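Local coordinates for fumarate lyase (Mesorhizobium sp., PDB 3C8T), which belongs to the fumarate lyase superfamily, mostly helical proteins built round long helix bundles, and forms an assembly of four chains, at residues 9-21 against 325-338. Residues are numbered along the deposited sequence; the frame is centred on the assembly and turned at random.
Sequences GRSFADDKMRELF and VPEGFAVASGILYQ
The N-terminal arm of this fumarate lyase chain lies along the long helix 315-344, and its contact turns on D14, the N-cap of the short helix 15-20, whose carboxylate meets S333. S333 OG donates to D14 OD2 at 2.6 Å, on the lone pair facing away from the other oxygen. With CG anti to the backbone N (chi1 178°), the D14 carboxylate is carried across to the serine while OD1 takes a weak capping bond from K16 N. D14 N meanwhile donates to A330 O at 2.9 Å. That carbonyl also receives G334 N of its own helix, and the two donors come from opposite faces of its plane. With no side chain at G334, the arm comes close: G334 CA sits 3.2 Å from F12 O in a CA-H...O contact.

Helix 15-20 then runs nearly antiparallel to 325-338, their axes at 159°. Bends at chi2 and chi3 bring M17 CE to the edge of the F329 ring, 3.7 Å from CD1; SD lies obliquely to the same ring, a Met-aromatic contact. One turn on, F21 sets a ring face over P326 CA, a CH-pi contact 3.9 Å from the centroid, while F21 CE2 touches F329 CB. Before D14, V331 CG1 lies over a face of the F12 ring, and I335 CG2 packs against F12 CB.

R126 of helix 104-140 joins both partners of the central pair, as a salt bridge to D14 and a hydrogen bond to S333. Helix 284-306 flanks F12 and V331, helix 229-255 backs F329 and I335, and Y8 of the second subunit packs on F21 and P326.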
loop_
_atom_site.group_PDB
_atom_site.type_symbol
_atom_site.label_atom_id
_atom_site.label_comp_id
_atom_site.label_asym_id
_atom_site.label_seq_id
_atom_site.Cartn_x
_atom_site.Cartn_y
_atom_site.Cartn_z
ATOM N N GLY A 9 20.200 -9.831 10.792
ATOM C CA GLY A 9 19.640 -10.011 12.111
ATOM C C GLY A 9 18.909 -11.320 12.028
ATOM O O GLY A 9 19.335 -12.225 11.304
ATOM N N ARG A 10 17.786 -11.407 12.730
ATOM C CA ARG A 10 16.999 -12.623 12.745
ATOM C C ARG A 10 15.917 -12.555 11.660
ATOM O O ARG A 10 15.459 -11.480 11.287
ATOM C CB ARG A 10 16.429 -12.840 14.160
ATOM C CG ARG A 10 17.531 -12.849 15.264
ATOM C CD ARG A 10 17.063 -13.431 16.597
ATOM N NE ARG A 10 16.127 -14.540 16.399
ATOM C CZ ARG A 10 15.270 -14.993 17.316
ATOM N NH1 ARG A 10 15.217 -14.449 18.530
ATOM N NH2 ARG A 10 14.457 -16.001 17.015
ATOM N N SER A 11 15.538 -13.715 11.136
ATOM C CA SER A 11 14.490 -13.795 10.143
ATOM C C SER A 11 13.088 -13.896 10.764
ATOM O O SER A 11 12.881 -14.554 11.787
ATOM C CB SER A 11 14.731 -14.972 9.203
ATOM O OG SER A 11 13.629 -15.087 8.309
ATOM N N PHE A 12 12.129 -13.203 10.159
ATOM C CA PHE A 12 10.729 -13.410 10.543
ATOM C C PHE A 12 10.023 -14.480 9.685
ATOM O O PHE A 12 8.829 -14.687 9.850
ATOM C CB PHE A 12 9.934 -12.097 10.548
ATOM C CG PHE A 12 10.080 -11.289 9.287
ATOM C CD1 PHE A 12 10.164 -9.906 9.349
ATOM C CD2 PHE A 12 10.142 -11.915 8.038
ATOM C CE1 PHE A 12 10.320 -9.152 8.167
ATOM C CE2 PHE A 12 10.292 -11.177 6.861
ATOM C CZ PHE A 12 10.373 -9.791 6.916
ATOM N N ALA A 13 10.743 -15.131 8.766
ATOM C CA ALA A 13 10.162 -16.184 7.891
ATOM C C ALA A 13 10.335 -17.614 8.470
ATOM O O ALA A 13 11.357 -17.931 9.101
ATOM C CB ALA A 13 10.740 -16.083 6.481
ATOM N N ASP A 14 9.316 -18.453 8.288
ATOM C CA ASP A 14 9.299 -19.820 8.851
ATOM C C ASP A 14 9.931 -20.796 7.856
ATOM O O ASP A 14 9.496 -20.892 6.713
ATOM C CB ASP A 14 7.866 -20.238 9.217
ATOM C CG ASP A 14 7.765 -21.683 9.770
ATOM O OD1 ASP A 14 8.809 -22.335 10.009
ATOM O OD2 ASP A 14 6.614 -22.166 9.947
ATOM N N ASP A 15 10.981 -21.490 8.300
ATOM C CA ASP A 15 11.701 -22.481 7.482
ATOM C C ASP A 15 10.833 -23.660 7.026
ATOM O O ASP A 15 10.960 -24.106 5.884
ATOM C CB ASP A 15 12.931 -22.996 8.238
ATOM C CG ASP A 15 14.086 -22.007 8.202
ATOM O OD1 ASP A 15 13.926 -20.889 7.658
ATOM O OD2 ASP A 15 15.174 -22.370 8.700
ATOM N N LYS A 16 9.963 -24.153 7.901
ATOM C CA LYS A 16 8.977 -25.172 7.522
ATOM C C LYS A 16 8.058 -24.713 6.385
ATOM O O LYS A 16 7.734 -25.477 5.456
ATOM C CB LYS A 16 8.131 -25.535 8.716
ATOM C CG LYS A 16 8.877 -26.315 9.761
ATOM C CD LYS A 16 7.899 -26.749 10.833
ATOM C CE LYS A 16 8.572 -27.678 11.846
ATOM N NZ LYS A 16 9.580 -26.928 12.670
ATOM N N MET A 17 7.686 -23.444 6.439
ATOM C CA MET A 17 6.829 -22.858 5.443
ATOM C C MET A 17 7.625 -22.569 4.165
ATOM O O MET A 17 7.120 -22.737 3.076
ATOM C CB MET A 17 6.113 -21.642 6.047
ATOM C CG MET A 17 4.840 -21.258 5.379
ATOM S SD MET A 17 3.534 -22.454 5.302
ATOM C CE MET A 17 2.465 -21.895 6.644
ATOM N N ARG A 18 8.899 -22.228 4.298
ATOM C CA ARG A 18 9.805 -22.230 3.150
ATOM C C ARG A 18 10.061 -23.627 2.507
ATOM O O ARG A 18 10.175 -23.733 1.275
ATOM C CB ARG A 18 11.132 -21.548 3.505
ATOM C CG ARG A 18 10.957 -20.061 3.825
ATOM C CD ARG A 18 12.186 -19.471 4.509
ATOM N NE ARG A 18 13.308 -19.297 3.583
ATOM C CZ ARG A 18 14.528 -19.791 3.782
ATOM N NH1 ARG A 18 14.803 -20.479 4.892
ATOM N NH2 ARG A 18 15.483 -19.591 2.879
ATOM N N GLU A 19 10.160 -24.685 3.306
ATOM C CA GLU A 19 10.320 -26.023 2.722
ATOM C C GLU A 19 9.071 -26.385 1.935
ATOM O O GLU A 19 9.153 -26.828 0.801
ATOM C CB GLU A 19 10.638 -27.104 3.761
ATOM C CG GLU A 19 10.998 -28.461 3.070
ATOM C CD GLU A 19 11.524 -29.540 4.031
ATOM O OE1 GLU A 19 12.768 -29.654 4.188
ATOM O OE2 GLU A 19 10.692 -30.274 4.635
ATOM N N LEU A 20 7.916 -26.148 2.545
ATOM C CA LEU A 20 6.643 -26.280 1.865
ATOM C C LEU A 20 6.495 -25.599 0.480
ATOM O O LEU A 20 5.880 -26.166 -0.415
ATOM C CB LEU A 20 5.551 -25.804 2.785
ATOM C CG LEU A 20 4.195 -25.813 2.111
ATOM C CD1 LEU A 20 3.767 -27.253 1.735
ATOM C CD2 LEU A 20 3.191 -25.111 3.021
ATOM N N PHE A 21 7.041 -24.400 0.299
ATOM C CA PHE A 21 6.910 -23.693 -0.984
ATOM C C PHE A 21 8.186 -23.750 -1.842
ATOM O O PHE A 21 8.318 -23.018 -2.830
ATOM C CB PHE A 21 6.459 -22.235 -0.739
ATOM C CG PHE A 21 4.990 -22.107 -0.433
ATOM C CD1 PHE A 21 4.041 -22.106 -1.478
ATOM C CD2 PHE A 21 4.542 -22.057 0.877
ATOM C CE1 PHE A 21 2.674 -22.016 -1.211
ATOM C CE2 PHE A 21 3.145 -21.972 1.158
ATOM C CZ PHE A 21 2.219 -21.962 0.117
ATOM N N VAL A 325 1.799 -15.224 -2.396
ATOM C CA VAL A 325 1.368 -16.465 -1.705
ATOM C C VAL A 325 2.480 -17.126 -0.884
ATOM O O VAL A 325 2.350 -17.240 0.351
ATOM C CB VAL A 325 0.630 -17.489 -2.672
ATOM C CG1 VAL A 325 0.281 -18.826 -1.962
ATOM C CG2 VAL A 325 -0.637 -16.831 -3.254
ATOM N N PRO A 326 3.581 -17.574 -1.533
ATOM C CA PRO A 326 4.542 -18.263 -0.678
ATOM C C PRO A 326 5.158 -17.400 0.405
ATOM O O PRO A 326 5.415 -17.914 1.526
ATOM C CB PRO A 326 5.638 -18.741 -1.643
ATOM C CG PRO A 326 5.451 -17.942 -2.884
ATOM C CD PRO A 326 3.996 -17.575 -2.945
ATOM N N GLU A 327 5.429 -16.127 0.086
ATOM C CA GLU A 327 6.043 -15.247 1.078
ATOM C C GLU A 327 5.046 -14.768 2.145
ATOM O O GLU A 327 5.390 -14.692 3.305
ATOM C CB GLU A 327 6.722 -14.058 0.388
ATOM C CG GLU A 327 7.875 -14.474 -0.517
ATOM C CD GLU A 327 8.436 -13.299 -1.334
ATOM O OE1 GLU A 327 8.512 -12.161 -0.786
ATOM O OE2 GLU A 327 8.821 -13.513 -2.519
ATOM N N GLY A 328 3.812 -14.439 1.762
ATOM C CA GLY A 328 2.748 -14.153 2.770
ATOM C C GLY A 328 2.680 -15.293 3.780
ATOM O O GLY A 328 2.615 -15.044 4.992
ATOM N N PHE A 329 2.726 -16.542 3.289
ATOM C CA PHE A 329 2.662 -17.733 4.155
ATOM C C PHE A 329 3.872 -17.907 5.051
ATOM O O PHE A 329 3.718 -18.198 6.223
ATOM C CB PHE A 329 2.417 -19.042 3.360
ATOM C CG PHE A 329 0.941 -19.429 3.239
ATOM C CD1 PHE A 329 0.288 -20.107 4.273
ATOM C CD2 PHE A 329 0.209 -19.102 2.096
ATOM C CE1 PHE A 329 -1.067 -20.480 4.157
ATOM C CE2 PHE A 329 -1.153 -19.427 1.985
ATOM C CZ PHE A 329 -1.790 -20.133 3.008
ATOM N N ALA A 330 5.061 -17.755 4.480
ATOM C CA ALA A 330 6.303 -17.915 5.199
ATOM C C ALA A 330 6.449 -16.904 6.335
ATOM O O ALA A 330 6.799 -17.272 7.471
ATOM C CB ALA A 330 7.485 -17.790 4.229
ATOM N N VAL A 331 6.222 -15.628 6.019
ATOM C CA VAL A 331 6.312 -14.545 6.997
ATOM C C VAL A 331 5.185 -14.638 8.052
ATOM O O VAL A 331 5.444 -14.519 9.255
ATOM C CB VAL A 331 6.271 -13.176 6.301
ATOM C CG1 VAL A 331 6.228 -12.044 7.357
ATOM C CG2 VAL A 331 7.457 -13.016 5.331
ATOM N N ALA A 332 3.944 -14.869 7.626
ATOM C CA ALA A 332 2.900 -14.988 8.639
ATOM C C ALA A 332 3.126 -16.156 9.610
ATOM O O ALA A 332 2.849 -16.044 10.791
ATOM C CB ALA A 332 1.484 -15.070 7.996
ATOM N N SER A 333 3.626 -17.269 9.089
ATOM C CA SER A 333 4.001 -18.413 9.890
ATOM C C SER A 333 5.138 -18.119 10.851
ATOM O O SER A 333 5.129 -18.591 11.993
ATOM C CB SER A 333 4.400 -19.588 8.973
ATOM O OG SER A 333 4.379 -20.838 9.668
ATOM N N GLY A 334 6.137 -17.368 10.396
ATOM C CA GLY A 334 7.278 -17.049 11.254
ATOM C C GLY A 334 6.938 -16.123 12.390
ATOM O O GLY A 334 7.397 -16.322 13.515
ATOM N N ILE A 335 6.141 -15.095 12.120
ATOM C CA ILE A 335 5.688 -14.192 13.214
ATOM C C ILE A 335 4.677 -14.859 14.178
ATOM O O ILE A 335 4.714 -14.589 15.400
ATOM C CB ILE A 335 5.237 -12.752 12.715
ATOM C CG1 ILE A 335 3.939 -12.792 11.917
ATOM C CG2 ILE A 335 6.342 -12.100 11.883
ATOM C CD1 ILE A 335 3.559 -11.438 11.399
ATOM N N LEU A 336 3.801 -15.741 13.663
ATOM C CA LEU A 336 3.032 -16.617 14.590
ATOM C C LEU A 336 3.930 -17.466 15.452
ATOM O O LEU A 336 3.657 -17.626 16.637
ATOM C CB LEU A 336 2.027 -17.526 13.905
ATOM C CG LEU A 336 0.747 -16.858 13.433
ATOM C CD1 LEU A 336 0.262 -17.649 12.233
ATOM C CD2 LEU A 336 -0.336 -16.693 14.550
ATOM N N TYR A 337 5.004 -17.994 14.885
ATOM C CA TYR A 337 5.931 -18.779 15.704
ATOM C C TYR A 337 6.643 -17.911 16.768
ATOM O O TYR A 337 6.828 -18.330 17.928
ATOM C CB TYR A 337 6.953 -19.621 14.886
ATOM C CG TYR A 337 7.957 -20.190 15.856
ATOM C CD1 TYR A 337 9.217 -19.594 16.012
ATOM C CD2 TYR A 337 7.590 -21.241 16.736
ATOM C CE1 TYR A 337 10.123 -20.057 16.989
ATOM C CE2 TYR A 337 8.485 -21.719 17.698
ATOM C CZ TYR A 337 9.738 -21.121 17.824
ATOM O OH TYR A 337 10.614 -21.556 18.784
ATOM N N GLN A 338 7.042 -16.708 16.376
ATOM C CA GLN A 338 7.643 -15.752 17.327
ATOM C C GLN A 338 6.677 -15.433 18.466
ATOM O O GLN A 338 7.086 -15.397 19.616
ATOM C CB GLN A 338 8.082 -14.462 16.632
ATOM C CG GLN A 338 9.301 -14.620 15.745
ATOM C CD GLN A 338 10.481 -15.235 16.502
ATOM O OE1 GLN A 338 10.782 -14.831 17.612
ATOM N NE2 GLN A 338 11.124 -16.219 15.908
#